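Local coordinates for protein transcriptional regulator containing CBS domains (Streptococcus pneumoniae, PDB 6UOF) that probably regulates transcription, the tandem CBS domains of this fragment being likely to sense a small, perhaps adenine-containing, ligand, at residues Y15-E20 with Q105-V110; V98-S103 with G109-R114; F39-Q44 with G50-R55. One frame throughout, in Å; residues are numbered along the deposited sequence.

Contact 1 (Y15-E20 with Q105-V110); sequences YGFLRE and QTLLGV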
# COMPACT_ATOMS: atom_id res chain seq x y z
N TYR A 15 0.04 7.99 5.36
CA TYR A 15 0.01 7.71 3.90
C TYR A 15 -1.41 7.47 3.39
O TYR A 15 -1.79 7.97 2.30
CB TYR A 15 0.89 6.50 3.59
CG TYR A 15 0.86 6.18 2.12
CD1 TYR A 15 1.66 6.85 1.22
CD2 TYR A 15 -0.03 5.23 1.62
CE1 TYR A 15 1.61 6.59 -0.13
CE2 TYR A 15 -0.08 4.95 0.27
CZ TYR A 15 0.74 5.63 -0.62
OH TYR A 15 0.68 5.37 -1.96
N GLY A 16 -2.19 6.73 4.16
CA GLY A 16 -3.55 6.35 3.76
C GLY A 16 -3.73 4.84 3.66
O GLY A 16 -2.79 4.12 3.28
N PHE A 17 -4.93 4.40 3.95
CA PHE A 17 -5.26 2.97 3.78
C PHE A 17 -6.77 2.88 3.58
O PHE A 17 -7.51 3.80 3.94
CB PHE A 17 -4.83 2.12 4.98
CG PHE A 17 -5.63 2.40 6.22
CD1 PHE A 17 -5.34 3.48 7.04
CD2 PHE A 17 -6.69 1.58 6.57
CE1 PHE A 17 -6.10 3.74 8.17
CE2 PHE A 17 -7.45 1.84 7.70
CZ PHE A 17 -7.15 2.92 8.50
N LEU A 18 -7.19 1.76 2.99
CA LEU A 18 -8.64 1.49 2.84
C LEU A 18 -9.01 0.18 3.52
O LEU A 18 -8.14 -0.65 3.76
CB LEU A 18 -8.99 1.44 1.36
CG LEU A 18 -9.13 2.83 0.74
CD1 LEU A 18 -8.73 2.84 -0.71
CD2 LEU A 18 -10.51 3.41 0.94
N ARG A 19 -10.27 0.10 3.91
CA ARG A 19 -10.83 -1.16 4.46
C ARG A 19 -11.54 -1.88 3.32
O ARG A 19 -12.08 -1.20 2.40
CB ARG A 19 -11.74 -0.85 5.64
CG ARG A 19 -10.98 -0.24 6.81
CD ARG A 19 -11.81 -0.07 8.07
NE ARG A 19 -11.01 0.24 9.28
CZ ARG A 19 -10.79 1.45 9.78
NH1 ARG A 19 -10.00 1.59 10.83
NH2 ARG A 19 -11.32 2.52 9.21
N GLU A 20 -11.56 -3.21 3.37
CA GLU A 20 -12.15 -3.94 2.22
C GLU A 20 -13.65 -3.64 2.12
O GLU A 20 -14.21 -3.82 1.01
CB GLU A 20 -11.74 -5.41 2.28
CG GLU A 20 -12.46 -6.16 3.34
CD GLU A 20 -12.24 -7.66 3.39
OE1 GLU A 20 -11.45 -8.19 2.59
OE2 GLU A 20 -12.88 -8.30 4.21
N GLN A 105 1.06 -10.44 9.25
CA GLN A 105 0.52 -9.84 8.00
C GLN A 105 -0.43 -8.67 8.27
O GLN A 105 -1.08 -8.20 7.32
CB GLN A 105 -0.10 -10.91 7.10
CG GLN A 105 0.81 -12.12 6.91
CD GLN A 105 2.13 -11.74 6.29
OE1 GLN A 105 2.19 -11.35 5.13
NE2 GLN A 105 3.21 -11.88 7.05
N THR A 106 -0.46 -8.13 9.49
CA THR A 106 -1.28 -6.91 9.74
C THR A 106 -0.50 -5.66 9.30
O THR A 106 0.77 -5.65 9.32
CB THR A 106 -1.72 -6.80 11.21
OG1 THR A 106 -0.56 -6.77 12.05
CG2 THR A 106 -2.65 -7.93 11.61
N LEU A 107 -1.24 -4.64 8.87
CA LEU A 107 -0.64 -3.43 8.26
C LEU A 107 0.04 -2.50 9.27
O LEU A 107 -0.59 -2.12 10.27
CB LEU A 107 -1.73 -2.65 7.53
CG LEU A 107 -1.26 -1.43 6.74
CD1 LEU A 107 -0.35 -1.83 5.59
CD2 LEU A 107 -2.44 -0.64 6.22
N LEU A 108 1.26 -2.07 8.93
CA LEU A 108 2.00 -1.01 9.65
C LEU A 108 1.98 0.27 8.82
O LEU A 108 1.92 1.37 9.41
CB LEU A 108 3.44 -1.46 9.89
CG LEU A 108 3.61 -2.58 10.91
CD1 LEU A 108 5.03 -3.10 10.89
CD2 LEU A 108 3.21 -2.11 12.30
N GLY A 109 2.11 0.16 7.50
CA GLY A 109 2.18 1.37 6.67
C GLY A 109 2.69 1.01 5.30
O GLY A 109 2.44 -0.11 4.84
N VAL A 110 3.40 1.94 4.67
CA VAL A 110 3.91 1.68 3.29
C VAL A 110 5.31 2.26 3.13
O VAL A 110 5.71 3.16 3.89
CB VAL A 110 3.01 2.32 2.23
CG1 VAL A 110 1.55 1.93 2.37
CG2 VAL A 110 3.17 3.83 2.17
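Between Tyr15-Phe17 and Leu107-Val110 the backbones run at 143° to each other without pairing, and the nearest CA atoms, those of Tyr15 and Val110, are 7.2 Å apart. Side chains span this distance. Val110 CG2 sits over one face of the Tyr15 ring, 3.5 Å from its centroid and 18° off the normal, which is a CH-pi contact. The methyl is shifted toward the CB end of the ring and comes within 3.3 Å of Tyr15 CG, a close fit. Val110 CG1 lies at the flank, 3.7 Å from Tyr15 CD2. CG anti to the backbone N carries the tyrosine ring over to the valine, and chi2 of 82° turns its face to the methyl; the far end of the ring is tied down by a hydrogen bond between Tyr15 OH and the carbonyl O of Arg38. Gly16, with positive phi, ends the helix that carries Tyr15 and starts the chain toward strand 18-19.

A second, smaller touch follows at Phe17, whose CB meets Leu107 CD2 at 3.9 Å. The Phe17 ring leads off from the contact, and its CE2 lies over the centre of the Arg19 guanidinium, 3.9 Å above the plane. Leu107 also packs on Pro40 and Ile42 of the first CBS motif, so its side chain is wedged against the neighbouring sheet.

No hydrogen bond links the two segments, although the backbone of Gln105 bonds to that of Val48. Across the two segments the contact is therefore made by apolar and CH-pi packing alone, while the polar end of Tyr15 is satisfied within its own motif.

Contact 2 (V98-S103 with G109-R114); sequences VPVVRS and GVVTRR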
# COMPACT_ATOMS: atom_id res chain seq x y z
N VAL A 98 4.85 -0.22 -1.60
CA VAL A 98 4.86 -1.57 -1.07
C VAL A 98 4.33 -1.53 0.36
O VAL A 98 4.80 -0.73 1.18
CB VAL A 98 6.25 -2.22 -1.11
CG1 VAL A 98 6.20 -3.67 -0.65
CG2 VAL A 98 6.88 -2.12 -2.49
N PRO A 99 3.33 -2.36 0.71
CA PRO A 99 2.86 -2.40 2.09
C PRO A 99 3.90 -2.99 3.06
O PRO A 99 4.63 -3.90 2.72
CB PRO A 99 1.63 -3.31 2.04
CG PRO A 99 1.23 -3.33 0.58
CD PRO A 99 2.55 -3.27 -0.16
N VAL A 100 3.91 -2.42 4.27
CA VAL A 100 4.79 -2.88 5.38
C VAL A 100 3.89 -3.59 6.38
O VAL A 100 2.91 -2.97 6.81
CB VAL A 100 5.55 -1.70 6.02
CG1 VAL A 100 6.47 -2.17 7.13
CG2 VAL A 100 6.32 -0.90 4.97
N VAL A 101 4.27 -4.81 6.76
CA VAL A 101 3.40 -5.62 7.66
C VAL A 101 4.21 -6.23 8.80
O VAL A 101 5.43 -6.41 8.69
CB VAL A 101 2.68 -6.74 6.88
CG1 VAL A 101 1.75 -6.18 5.83
CG2 VAL A 101 3.65 -7.76 6.29
N ARG A 102 3.49 -6.54 9.87
CA ARG A 102 4.04 -7.37 10.96
C ARG A 102 4.13 -8.82 10.49
O ARG A 102 3.59 -9.16 9.42
CB ARG A 102 3.11 -7.29 12.18
CG ARG A 102 2.89 -5.89 12.73
CD ARG A 102 2.12 -5.99 14.04
NE ARG A 102 1.87 -4.69 14.64
CZ ARG A 102 0.85 -3.88 14.33
NH1 ARG A 102 -0.03 -4.22 13.41
NH2 ARG A 102 0.74 -2.72 14.96
N SER A 103 4.77 -9.68 11.28
CA SER A 103 4.90 -11.13 10.98
C SER A 103 3.51 -11.76 10.75
O SER A 103 3.41 -12.66 9.90
CB SER A 103 5.67 -11.82 12.08
OG SER A 103 5.74 -13.23 11.89
N GLY A 109 2.11 0.16 7.50
CA GLY A 109 2.18 1.37 6.67
C GLY A 109 2.69 1.01 5.30
O GLY A 109 2.44 -0.11 4.84
N VAL A 110 3.40 1.94 4.67
CA VAL A 110 3.91 1.68 3.29
C VAL A 110 5.31 2.26 3.13
O VAL A 110 5.71 3.16 3.89
CB VAL A 110 3.01 2.32 2.23
CG1 VAL A 110 1.55 1.93 2.37
CG2 VAL A 110 3.17 3.83 2.17
N VAL A 111 6.03 1.75 2.13
CA VAL A 111 7.27 2.41 1.64
C VAL A 111 6.96 2.89 0.22
O VAL A 111 6.31 2.15 -0.55
CB VAL A 111 8.53 1.53 1.68
CG1 VAL A 111 8.88 1.15 3.09
CG2 VAL A 111 8.44 0.31 0.79
N THR A 112 7.36 4.11 -0.09
CA THR A 112 7.09 4.67 -1.43
C THR A 112 8.36 4.62 -2.28
O THR A 112 9.48 4.72 -1.74
CB THR A 112 6.57 6.11 -1.38
OG1 THR A 112 7.68 6.92 -0.97
CG2 THR A 112 5.38 6.29 -0.47
N ARG A 113 8.17 4.56 -3.59
CA ARG A 113 9.29 4.51 -4.56
C ARG A 113 10.17 5.75 -4.42
O ARG A 113 11.40 5.61 -4.37
CB ARG A 113 8.73 4.41 -5.98
CG ARG A 113 9.79 4.22 -7.05
CD ARG A 113 9.14 4.32 -8.43
NE ARG A 113 10.15 4.06 -9.44
CZ ARG A 113 10.40 2.87 -10.01
NH1 ARG A 113 9.69 1.80 -9.68
NH2 ARG A 113 11.37 2.76 -10.89
N ARG A 114 9.56 6.93 -4.33
CA ARG A 114 10.39 8.17 -4.26
C ARG A 114 11.29 8.12 -3.02
O ARG A 114 12.46 8.49 -3.12
CB ARG A 114 9.50 9.41 -4.21
CG ARG A 114 10.26 10.70 -4.51
CD ARG A 114 9.63 11.97 -3.96
NE ARG A 114 10.14 12.30 -2.62
CZ ARG A 114 9.60 11.92 -1.47
NH1 ARG A 114 8.51 11.17 -1.44
NH2 ARG A 114 10.16 12.30 -0.33
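Val98-Val101 and Gly109-Thr112 form the antiparallel beta hairpin of the second CBS motif, with Val98 opposite Val111 and Val100 opposite Gly109 as hydrogen-bonded pairs. In the first pair both amides are used: Val98 N donates to Val111 O at 3.0 Å, and Val111 N returns a bond to Val98 O at 2.9 Å. Val98 O is also met by Val110 CA at 3.3 Å, a CA-H...O contact.

The second pair is uneven. Val100 N gives a short, straight bond to Gly109 O (2.8 Å, 171° at the hydrogen), yet the donor stands 41° above the carbonyl plane. The return bond from Gly109 N to Val100 O is weak at 3.3 Å, and Val100 O is also paired with the backbone of Leu108. Leu108 and Gly109 thus both face Val100, a classic beta bulge. Pro99, lacking an amide hydrogen, falls in the non-hydrogen-bonded pair with Val110 and turns its carbonyl O outward, where the backbone of Val77 bonds it. On the other edge, Val110 pairs with the backbone of Arg10. At the end of the strand, Thr112 is the N-cap of helix 113-118, its OG1 bonded to Asp115 N.

Val98, Val100 and Val111 share one sheet face, where Val5 of helix 5-8 packs on Val100 and Val111. Because CG1 of Val111 lies anti to its carbonyl carbon (chi1 -63°), the valine presents one branch to each neighbour: Val111 CG2 is 3.8 Å from Val98 CB and Val111 CG1 is 3.8 Å from Val100 CG2.

Contact 3 (F39-Q44 with G50-R55); sequences FPVINQ and GVVTMR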
# COMPACT_ATOMS: atom_id res chain seq x y z
N PHE A 39 -3.17 2.34 -2.55
CA PHE A 39 -3.28 2.13 -1.09
C PHE A 39 -3.39 0.67 -0.72
O PHE A 39 -4.02 -0.13 -1.44
CB PHE A 39 -4.53 2.82 -0.53
CG PHE A 39 -4.56 4.30 -0.76
CD1 PHE A 39 -3.77 5.15 -0.01
CD2 PHE A 39 -5.36 4.86 -1.74
CE1 PHE A 39 -3.77 6.52 -0.24
CE2 PHE A 39 -5.38 6.22 -1.96
CZ PHE A 39 -4.58 7.05 -1.21
N PRO A 40 -2.83 0.26 0.45
CA PRO A 40 -3.08 -1.08 0.97
C PRO A 40 -4.53 -1.16 1.46
O PRO A 40 -5.10 -0.18 1.91
CB PRO A 40 -2.11 -1.20 2.15
CG PRO A 40 -1.94 0.24 2.64
CD PRO A 40 -2.01 1.08 1.37
N VAL A 41 -5.06 -2.37 1.40
CA VAL A 41 -6.44 -2.66 1.88
C VAL A 41 -6.38 -3.70 3.00
O VAL A 41 -5.72 -4.72 2.82
CB VAL A 41 -7.32 -3.18 0.74
CG1 VAL A 41 -8.75 -3.31 1.22
CG2 VAL A 41 -7.25 -2.27 -0.48
N ILE A 42 -7.09 -3.41 4.10
CA ILE A 42 -7.11 -4.35 5.25
C ILE A 42 -8.51 -4.90 5.49
O ILE A 42 -9.51 -4.24 5.20
CB ILE A 42 -6.59 -3.68 6.53
CG1 ILE A 42 -7.42 -2.47 6.94
CG2 ILE A 42 -5.11 -3.38 6.39
CD1 ILE A 42 -7.10 -1.91 8.32
N ASN A 43 -8.55 -6.09 6.07
CA ASN A 43 -9.84 -6.66 6.51
C ASN A 43 -10.08 -6.26 7.97
O ASN A 43 -9.28 -5.49 8.56
CB ASN A 43 -9.91 -8.16 6.26
CG ASN A 43 -8.95 -8.97 7.10
OD1 ASN A 43 -8.35 -8.44 8.04
ND2 ASN A 43 -8.82 -10.25 6.80
N GLN A 44 -11.15 -6.79 8.55
CA GLN A 44 -11.55 -6.41 9.94
C GLN A 44 -10.58 -7.01 10.98
O GLN A 44 -10.73 -6.67 12.18
CB GLN A 44 -12.99 -6.83 10.23
CG GLN A 44 -13.20 -8.34 10.25
CD GLN A 44 -14.65 -8.70 10.48
OE1 GLN A 44 -15.34 -8.19 11.37
NE2 GLN A 44 -15.14 -9.66 9.70
N GLY A 50 -5.13 -6.97 -0.00
CA GLY A 50 -4.96 -6.51 -1.39
C GLY A 50 -4.45 -5.09 -1.42
O GLY A 50 -4.15 -4.51 -0.35
N VAL A 51 -4.34 -4.56 -2.62
CA VAL A 51 -3.96 -3.15 -2.84
C VAL A 51 -4.95 -2.57 -3.85
O VAL A 51 -5.48 -3.33 -4.70
CB VAL A 51 -2.51 -3.02 -3.32
CG1 VAL A 51 -1.49 -3.41 -2.25
CG2 VAL A 51 -2.25 -3.79 -4.60
N VAL A 52 -5.24 -1.29 -3.75
CA VAL A 52 -6.18 -0.65 -4.70
C VAL A 52 -5.45 0.50 -5.39
O VAL A 52 -4.81 1.33 -4.71
CB VAL A 52 -7.51 -0.25 -4.03
CG1 VAL A 52 -7.33 0.71 -2.87
CG2 VAL A 52 -8.50 0.32 -5.04
N THR A 53 -5.52 0.50 -6.72
CA THR A 53 -4.88 1.52 -7.58
C THR A 53 -5.95 2.19 -8.45
O THR A 53 -7.08 1.74 -8.48
CB THR A 53 -3.82 0.88 -8.49
OG1 THR A 53 -4.52 0.12 -9.49
CG2 THR A 53 -2.88 -0.01 -7.71
N MSE A 54 -5.57 3.25 -9.16
CA MSE A 54 -6.54 3.94 -9.99
C MSE A 54 -6.94 3.04 -11.16
O MSE A 54 -8.08 3.11 -11.62
CB MSE A 54 -5.98 5.29 -10.45
CG MSE A 54 -7.01 6.14 -11.17
SE MSE A 54 -8.57 6.68 -10.13
CE MSE A 54 -7.74 7.94 -8.89
N ARG A 55 -6.03 2.19 -11.63
CA ARG A 55 -6.40 1.22 -12.67
C ARG A 55 -7.51 0.30 -12.15
O ARG A 55 -8.42 -0.05 -12.90
CB ARG A 55 -5.18 0.39 -13.09
CG ARG A 55 -5.50 -0.76 -14.04
CD ARG A 55 -4.26 -1.51 -14.51
NE ARG A 55 -3.77 -2.52 -13.58
CZ ARG A 55 -3.93 -3.84 -13.72
NH1 ARG A 55 -4.56 -4.34 -14.77
NH2 ARG A 55 -3.44 -4.66 -12.80
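Val52, Val41 and Phe39 have the most surface buried where strands 39-42 and 48-52 pair as the antiparallel beta hairpin of the first CBS motif. All three project from the same face of the sheet. Val52 stands opposite Phe39, and a reciprocal pair of bonds fixes this register: Phe39 N to Val52 O and Val52 N to Phe39 O, both 2.9 Å. Both are close to straight.

The Val52 side chain reaches across with one branch. Its CG1 sits between the backbone N and the carbonyl carbon (chi1 58°), which brings that methyl to 3.8 Å from Val41 CG2 and 4.2 Å from Phe39 CB. The two valines cross at about a right angle and touch through one methyl of each. Phe39 takes part through CB and its backbone; its ring swings off toward Tyr27 and Leu30 of helix 24-34, and Leu18 packs against both Phe39 and Val52. Tyr27 touches Val52 as well, and helix 24-34 thus packs on this face of the sheet through Phe39 and Val52.

Val41 is paired with Gly50, and Gly50 O, the carbonyl oxygen that takes its N-H, also lies 3.6 Å from Val41 CB. Val41 also packs against Ile66 and Met70.

The opposite face carries Pro40 and Val51, a non-hydrogen-bonded pair with CA atoms 4.4 Å apart; Pro40 there meets Leu107 and Val110 of the second motif. After the strand, Thr53 is the N-cap of helix 54-57, and Asp56 OD2 accepts a hydrogen bond from Thr53 N. Of the three bonds between the two segments the most bent is that from Val41 N to Gly50 O (2.9 Å, 152° at the hydrogen), whose donor lies 36° above the carbonyl plane.

Contacts 2 and 3 are equivalent hairpins in the two CBS motifs, and contact 1 joins the motifs. Along the chain contact 3 closes before contact 2 opens, whereas contact 1 brings together segments 85 residues apart, with contact 3 wholly between them. Its centre is about 9 Å from that of contact 2, with which it shares Gly109 and Val110 on strand 107-112, and about 8 Å from that of contact 3, whose strand 39-42 pairs with strand 18-19. The centres of contacts 2 and 3 are about 12 Å apart. Pro99 and Val110 pack on Pro40 and Val51 between them. The two sheets thus face each other, as in the tandem CBS (Bateman) module.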